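Local atomic coordinates of cellulosomal scaffoldin (Bacteroides cellulosolvens, PDB entry 1TYJ), a protein that probably serves as a structural module of the cellulosome scaffold, its type-II cohesin domain binding dockerin modules to hold partner proteins in the complex. Residues T5-D10 / I126-F131; S31-N36 / T65-R70. One frame throughout, in Å; residues are numbered along the deposited sequence.

Both contacts rest on the same sheet of the beta sandwich, in which strands 126-131 and 30-38 are antiparallel neighbours, yet the chain's centre lies between them and their own centres are about 20 Å apart. Contact 1 joins the two sheets face to face and is partly buried, mixing partly exposed residues with buried ones. Contact 2, nested in the chain between the segments of contact 1, lays a loop against strand 30-38, and its touching residues are all buried. Each is apolar without a hydrogen bond across it, but contact 2 also sets a methyl on backbone. Phe131 CE2 and Phe35 CG, 3.9 Å apart in an edge-to-face pair, connect them.

Contact 1: residues T5-D10 / I126-F131; sequences TAIDND and IKLATF
The backbones of Ile7 and Leu128 face each other with their CA atoms 8.4 Å apart, residues 5-7 and 128-131 running in opposite directions on the two facing sheets of the cohesin beta sandwich. The gap widens to 10.2 Å between the CA atoms of Thr5 and Ala129, and side chains alone bridge it. Ile7 and Leu128 overlap side by side, pointing opposite ways, the CD2 methyl of Leu128 lying alongside Ile7 CG1 at 3.8 Å and close to its CD1 as well. With CG anti to the backbone N (chi1 -179°), Leu128 sends this branch across to the other sheet from the residue where strand 126-131 interrupts its regular course. Val18 and Leu20 of the neighbouring strand 17-25 extend the packing: Val18 touches Ile7, while Leu20 touches both Thr5 and Leu128 and so links the two ends of the contact. Pro164, from a loop, touches both Thr5 and Phe131. At the Phe131 end, Thr5 turns its methyl rather than its hydroxyl to the aromatic ring, and the two side chains approach from opposing sheets: CG2 stands at the edge of Phe131, in the ring plane, 3.7 Å from CE1 and 3.9 Å from CZ.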
loop_
_atom_site.group_PDB
_atom_site.type_symbol
_atom_site.label_atom_id
_atom_site.label_comp_id
_atom_site.label_asym_id
_atom_site.label_seq_id
_atom_site.Cartn_x
_atom_site.Cartn_y
_atom_site.Cartn_z
ATOM N N THR A 5 -0.997 7.971 -4.020
ATOM C CA THR A 5 -1.416 7.981 -2.604
ATOM C C THR A 5 -2.005 9.288 -2.139
ATOM O O THR A 5 -1.862 10.318 -2.801
ATOM C CB THR A 5 -0.238 7.593 -1.668
ATOM O OG1 THR A 5 0.788 8.620 -1.664
ATOM C CG2 THR A 5 0.375 6.270 -2.119
ATOM N N ALA A 6 -2.659 9.227 -0.980
ATOM C CA ALA A 6 -3.224 10.423 -0.337
ATOM C C ALA A 6 -2.902 10.314 1.131
ATOM O O ALA A 6 -2.917 9.206 1.713
ATOM C CB ALA A 6 -4.728 10.488 -0.519
ATOM N N ILE A 7 -2.600 11.470 1.717
ATOM C CA ILE A 7 -2.323 11.590 3.155
ATOM C C ILE A 7 -3.488 12.346 3.807
ATOM O O ILE A 7 -3.882 13.413 3.327
ATOM C CB ILE A 7 -0.967 12.315 3.381
ATOM C CG1 ILE A 7 0.164 11.468 2.805
ATOM C CG2 ILE A 7 -0.757 12.594 4.863
ATOM C CD1 ILE A 7 1.531 12.177 2.822
ATOM N N ASP A 8 -4.053 11.803 4.894
ATOM C CA ASP A 8 -5.262 12.433 5.471
ATOM C C ASP A 8 -4.955 13.740 6.158
ATOM O O ASP A 8 -5.672 14.727 5.949
ATOM C CB ASP A 8 -6.068 11.493 6.380
ATOM C CG ASP A 8 -5.246 10.851 7.514
ATOM O OD1 ASP A 8 -4.012 11.004 7.606
ATOM O OD2 ASP A 8 -5.903 10.151 8.326
ATOM N N ASN A 9 -3.889 13.748 6.957
ATOM C CA ASN A 9 -3.462 15.002 7.585
ATOM C C ASN A 9 -1.938 15.120 7.660
ATOM O O ASN A 9 -1.263 14.277 8.238
ATOM C CB ASN A 9 -4.183 15.235 8.913
ATOM C CG ASN A 9 -4.520 13.932 9.643
ATOM O OD1 ASN A 9 -5.689 13.615 9.833
ATOM N ND2 ASN A 9 -3.486 13.169 10.045
ATOM N N ASP A 10 -1.473 16.133 6.921
ATOM C CA ASP A 10 -0.125 16.634 6.654
ATOM C C ASP A 10 0.661 17.031 7.859
ATOM O O ASP A 10 1.899 17.049 7.816
ATOM C CB ASP A 10 -0.322 18.048 5.966
ATOM C CG ASP A 10 -0.271 17.995 4.510
ATOM O OD1 ASP A 10 0.823 18.125 3.940
ATOM O OD2 ASP A 10 -1.346 17.855 3.907
ATOM N N ILE A 126 9.293 14.944 6.636
ATOM C CA ILE A 126 9.842 13.709 6.124
ATOM C C ILE A 126 8.846 13.105 5.143
ATOM O O ILE A 126 7.642 13.345 5.235
ATOM C CB ILE A 126 10.116 12.669 7.253
ATOM C CG1 ILE A 126 8.814 12.224 7.937
ATOM C CG2 ILE A 126 11.072 13.238 8.314
ATOM C CD1 ILE A 126 8.996 10.997 8.891
ATOM N N LYS A 127 9.362 12.360 4.174
ATOM C CA LYS A 127 8.521 11.554 3.285
ATOM C C LYS A 127 7.728 10.593 4.179
ATOM O O LYS A 127 8.296 9.937 5.054
ATOM C CB LYS A 127 9.401 10.784 2.300
ATOM C CG LYS A 127 10.042 11.668 1.230
ATOM C CD LYS A 127 11.111 10.818 0.511
ATOM C CE LYS A 127 11.763 11.565 -0.652
ATOM N NZ LYS A 127 12.716 10.642 -1.368
ATOM N N LEU A 128 6.426 10.484 3.968
ATOM C CA LEU A 128 5.691 9.551 4.849
ATOM C C LEU A 128 6.163 8.098 4.637
ATOM O O LEU A 128 6.312 7.309 5.604
ATOM C CB LEU A 128 4.193 9.663 4.604
ATOM C CG LEU A 128 3.322 8.749 5.488
ATOM C CD1 LEU A 128 3.635 8.972 6.985
ATOM C CD2 LEU A 128 1.829 9.005 5.213
ATOM N N ALA A 129 6.378 7.744 3.379
ATOM C CA ALA A 129 6.893 6.422 3.022
ATOM C C ALA A 129 7.389 6.482 1.596
ATOM O O ALA A 129 7.105 7.451 0.882
ATOM C CB ALA A 129 5.783 5.362 3.163
ATOM N N THR A 130 8.102 5.438 1.189
ATOM C CA THR A 130 8.524 5.280 -0.191
ATOM C C THR A 130 8.205 3.863 -0.705
ATOM O O THR A 130 8.342 2.893 0.039
ATOM C CB THR A 130 10.064 5.548 -0.312
ATOM O OG1 THR A 130 10.790 4.589 0.447
ATOM C CG2 THR A 130 10.423 6.962 0.171
ATOM N N PHE A 131 7.785 3.743 -1.966
ATOM C CA PHE A 131 7.707 2.429 -2.573
ATOM C C PHE A 131 9.109 2.114 -3.132
ATOM O O PHE A 131 9.639 2.884 -3.951
ATOM C CB PHE A 131 6.714 2.461 -3.735
ATOM C CG PHE A 131 5.278 2.663 -3.314
ATOM C CD1 PHE A 131 4.732 3.942 -3.260
ATOM C CD2 PHE A 131 4.452 1.566 -3.060
ATOM C CE1 PHE A 131 3.361 4.147 -2.902
ATOM C CE2 PHE A 131 3.080 1.736 -2.709
ATOM C CZ PHE A 131 2.535 3.032 -2.624
#

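Contact 2: residues S31-N36 / T65-R70; sequences SGYQFN and TLLQGR
Leu67 spreads its two methyl groups over the start of segment 31-36, one on a ring and one on the backbone. CD1 meets the edge of Tyr33 in the plane of the ring, 3.6 Å from CD2 and 3.8 Å from CE2, and not over the face as in a CH-pi approach. CD2 rests on the peptide joining Ser31 and Gly32, 3.6 Å from Ser31 O and 4.0 Å from Gly32 N. Tyr33 CG sits between the backbone N and the carbonyl carbon (chi1 71°), which brings the CD2 edge of the ring to Leu67 and the CD1 edge to Phe35, CD1 lying 3.3 Å above the centre of the Phe35 ring. An alanine in place of Leu67 would lose both methyls and is likely to leave a gap beside the Tyr33 edge, with the ring less firmly held. Further out, Tyr33 reaches Val110 and Ala111 in the other sheet of the cohesin beta sandwich, so Leu67 borders the interior between the sheets. Its loop, before strand 73-77, turns there through a left-handed residue (phi 63°, psi 31°), with Glu105 OE1 bonded to Leu67 N and Arg90 NE to Leu67 O. The chemistry is therefore divided: polar side chains from elsewhere position the loop's backbone, and its contact with strand 30-38 depends on apolar shape rather than hydrogen bonding.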
loop_
_atom_site.group_PDB
_atom_site.type_symbol
_atom_site.label_atom_id
_atom_site.label_comp_id
_atom_site.label_asym_id
_atom_site.label_seq_id
_atom_site.Cartn_x
_atom_site.Cartn_y
_atom_site.Cartn_z
ATOM N N SER A 31 -6.462 -7.003 -10.904
ATOM C CA SER A 31 -6.832 -8.196 -10.118
ATOM C C SER A 31 -6.000 -8.393 -8.840
ATOM O O SER A 31 -6.281 -9.315 -8.057
ATOM C CB SER A 31 -6.708 -9.489 -10.961
ATOM O OG SER A 31 -5.302 -9.752 -11.100
ATOM N N GLY A 32 -4.972 -7.575 -8.631
ATOM C CA GLY A 32 -4.163 -7.769 -7.445
ATOM C C GLY A 32 -2.873 -6.994 -7.449
ATOM O O GLY A 32 -2.435 -6.500 -8.493
ATOM N N TYR A 33 -2.259 -6.884 -6.282
ATOM C CA TYR A 33 -0.993 -6.115 -6.165
ATOM C C TYR A 33 -0.114 -6.752 -5.126
ATOM O O TYR A 33 -0.577 -7.547 -4.282
ATOM C CB TYR A 33 -1.250 -4.640 -5.736
ATOM C CG TYR A 33 -1.700 -4.556 -4.287
ATOM C CD1 TYR A 33 -0.762 -4.408 -3.264
ATOM C CD2 TYR A 33 -3.046 -4.737 -3.928
ATOM C CE1 TYR A 33 -1.134 -4.422 -1.909
ATOM C CE2 TYR A 33 -3.440 -4.738 -2.559
ATOM C CZ TYR A 33 -2.467 -4.594 -1.564
ATOM O OH TYR A 33 -2.818 -4.580 -0.235
ATOM N N GLN A 34 1.149 -6.360 -5.158
ATOM C CA GLN A 34 2.064 -6.573 -4.028
ATOM C C GLN A 34 2.918 -5.316 -3.923
ATOM O O GLN A 34 3.407 -4.807 -4.955
ATOM C CB GLN A 34 2.956 -7.801 -4.257
ATOM C CG GLN A 34 3.687 -8.178 -2.962
ATOM C CD GLN A 34 4.505 -9.432 -3.086
ATOM O OE1 GLN A 34 4.042 -10.426 -3.606
ATOM N NE2 GLN A 34 5.721 -9.391 -2.568
ATOM N N PHE A 35 3.117 -4.843 -2.696
ATOM C CA PHE A 35 3.923 -3.636 -2.431
ATOM C C PHE A 35 5.056 -3.914 -1.463
ATOM O O PHE A 35 4.872 -4.713 -0.533
ATOM C CB PHE A 35 3.074 -2.528 -1.796
ATOM C CG PHE A 35 1.965 -2.002 -2.669
ATOM C CD1 PHE A 35 0.755 -1.605 -2.085
ATOM C CD2 PHE A 35 2.107 -1.908 -4.077
ATOM C CE1 PHE A 35 -0.254 -1.081 -2.857
ATOM C CE2 PHE A 35 1.076 -1.403 -4.858
ATOM C CZ PHE A 35 -0.101 -0.986 -4.252
ATOM N N ASN A 36 6.202 -3.257 -1.691
ATOM C CA ASN A 36 7.277 -3.189 -0.716
ATOM C C ASN A 36 7.444 -1.700 -0.403
ATOM O O ASN A 36 7.739 -0.899 -1.310
ATOM C CB ASN A 36 8.575 -3.752 -1.309
ATOM C CG ASN A 36 9.620 -3.975 -0.238
ATOM O OD1 ASN A 36 10.577 -3.182 -0.087
ATOM N ND2 ASN A 36 9.402 -4.996 0.569
ATOM N N THR A 65 -11.430 -0.015 -1.201
ATOM C CA THR A 65 -12.712 -0.438 -1.774
ATOM C C THR A 65 -12.548 -1.484 -2.885
ATOM O O THR A 65 -13.500 -2.212 -3.203
ATOM C CB THR A 65 -13.491 0.758 -2.325
ATOM O OG1 THR A 65 -12.695 1.374 -3.314
ATOM C CG2 THR A 65 -13.707 1.805 -1.237
ATOM N N LEU A 66 -11.361 -1.540 -3.508
ATOM C CA LEU A 66 -11.115 -2.547 -4.538
ATOM C C LEU A 66 -10.696 -3.896 -3.939
ATOM O O LEU A 66 -10.330 -3.992 -2.758
ATOM C CB LEU A 66 -9.996 -2.065 -5.495
ATOM C CG LEU A 66 -10.305 -0.756 -6.241
ATOM C CD1 LEU A 66 -9.249 -0.506 -7.357
ATOM C CD2 LEU A 66 -11.724 -0.740 -6.795
ATOM N N LEU A 67 -10.741 -4.940 -4.774
ATOM C CA LEU A 67 -10.353 -6.292 -4.332
ATOM C C LEU A 67 -11.275 -6.802 -3.221
ATOM O O LEU A 67 -10.889 -7.592 -2.360
ATOM C CB LEU A 67 -8.864 -6.325 -3.937
ATOM C CG LEU A 67 -7.916 -5.852 -5.051
ATOM C CD1 LEU A 67 -6.455 -5.870 -4.542
ATOM C CD2 LEU A 67 -8.092 -6.683 -6.335
ATOM N N GLN A 68 -12.537 -6.357 -3.272
ATOM C CA GLN A 68 -13.524 -6.724 -2.242
ATOM C C GLN A 68 -14.635 -7.598 -2.801
ATOM O O GLN A 68 -15.504 -8.010 -2.050
ATOM C CB GLN A 68 -14.099 -5.472 -1.539
ATOM C CG GLN A 68 -12.998 -4.714 -0.773
ATOM C CD GLN A 68 -12.320 -5.548 0.335
ATOM O OE1 GLN A 68 -11.079 -5.562 0.472
ATOM N NE2 GLN A 68 -13.134 -6.209 1.165
ATOM N N GLY A 69 -14.556 -7.917 -4.091
ATOM C CA GLY A 69 -15.483 -8.857 -4.719
ATOM C C GLY A 69 -15.298 -10.293 -4.231
ATOM O O GLY A 69 -14.231 -10.663 -3.695
ATOM N N ARG A 70 -16.327 -11.121 -4.456
ATOM C CA ARG A 70 -16.342 -12.486 -3.956
ATOM C C ARG A 70 -15.651 -13.394 -4.961
ATOM O O ARG A 70 -16.304 -14.284 -5.562
ATOM C CB ARG A 70 -17.805 -12.981 -3.777
ATOM C CG ARG A 70 -18.611 -12.316 -2.677
ATOM C CD ARG A 70 -18.541 -13.101 -1.385
ATOM N NE ARG A 70 -17.348 -12.739 -0.620
ATOM C CZ ARG A 70 -17.247 -12.801 0.705
ATOM N NH1 ARG A 70 -18.285 -13.202 1.445
ATOM N NH2 ARG A 70 -16.105 -12.444 1.291
#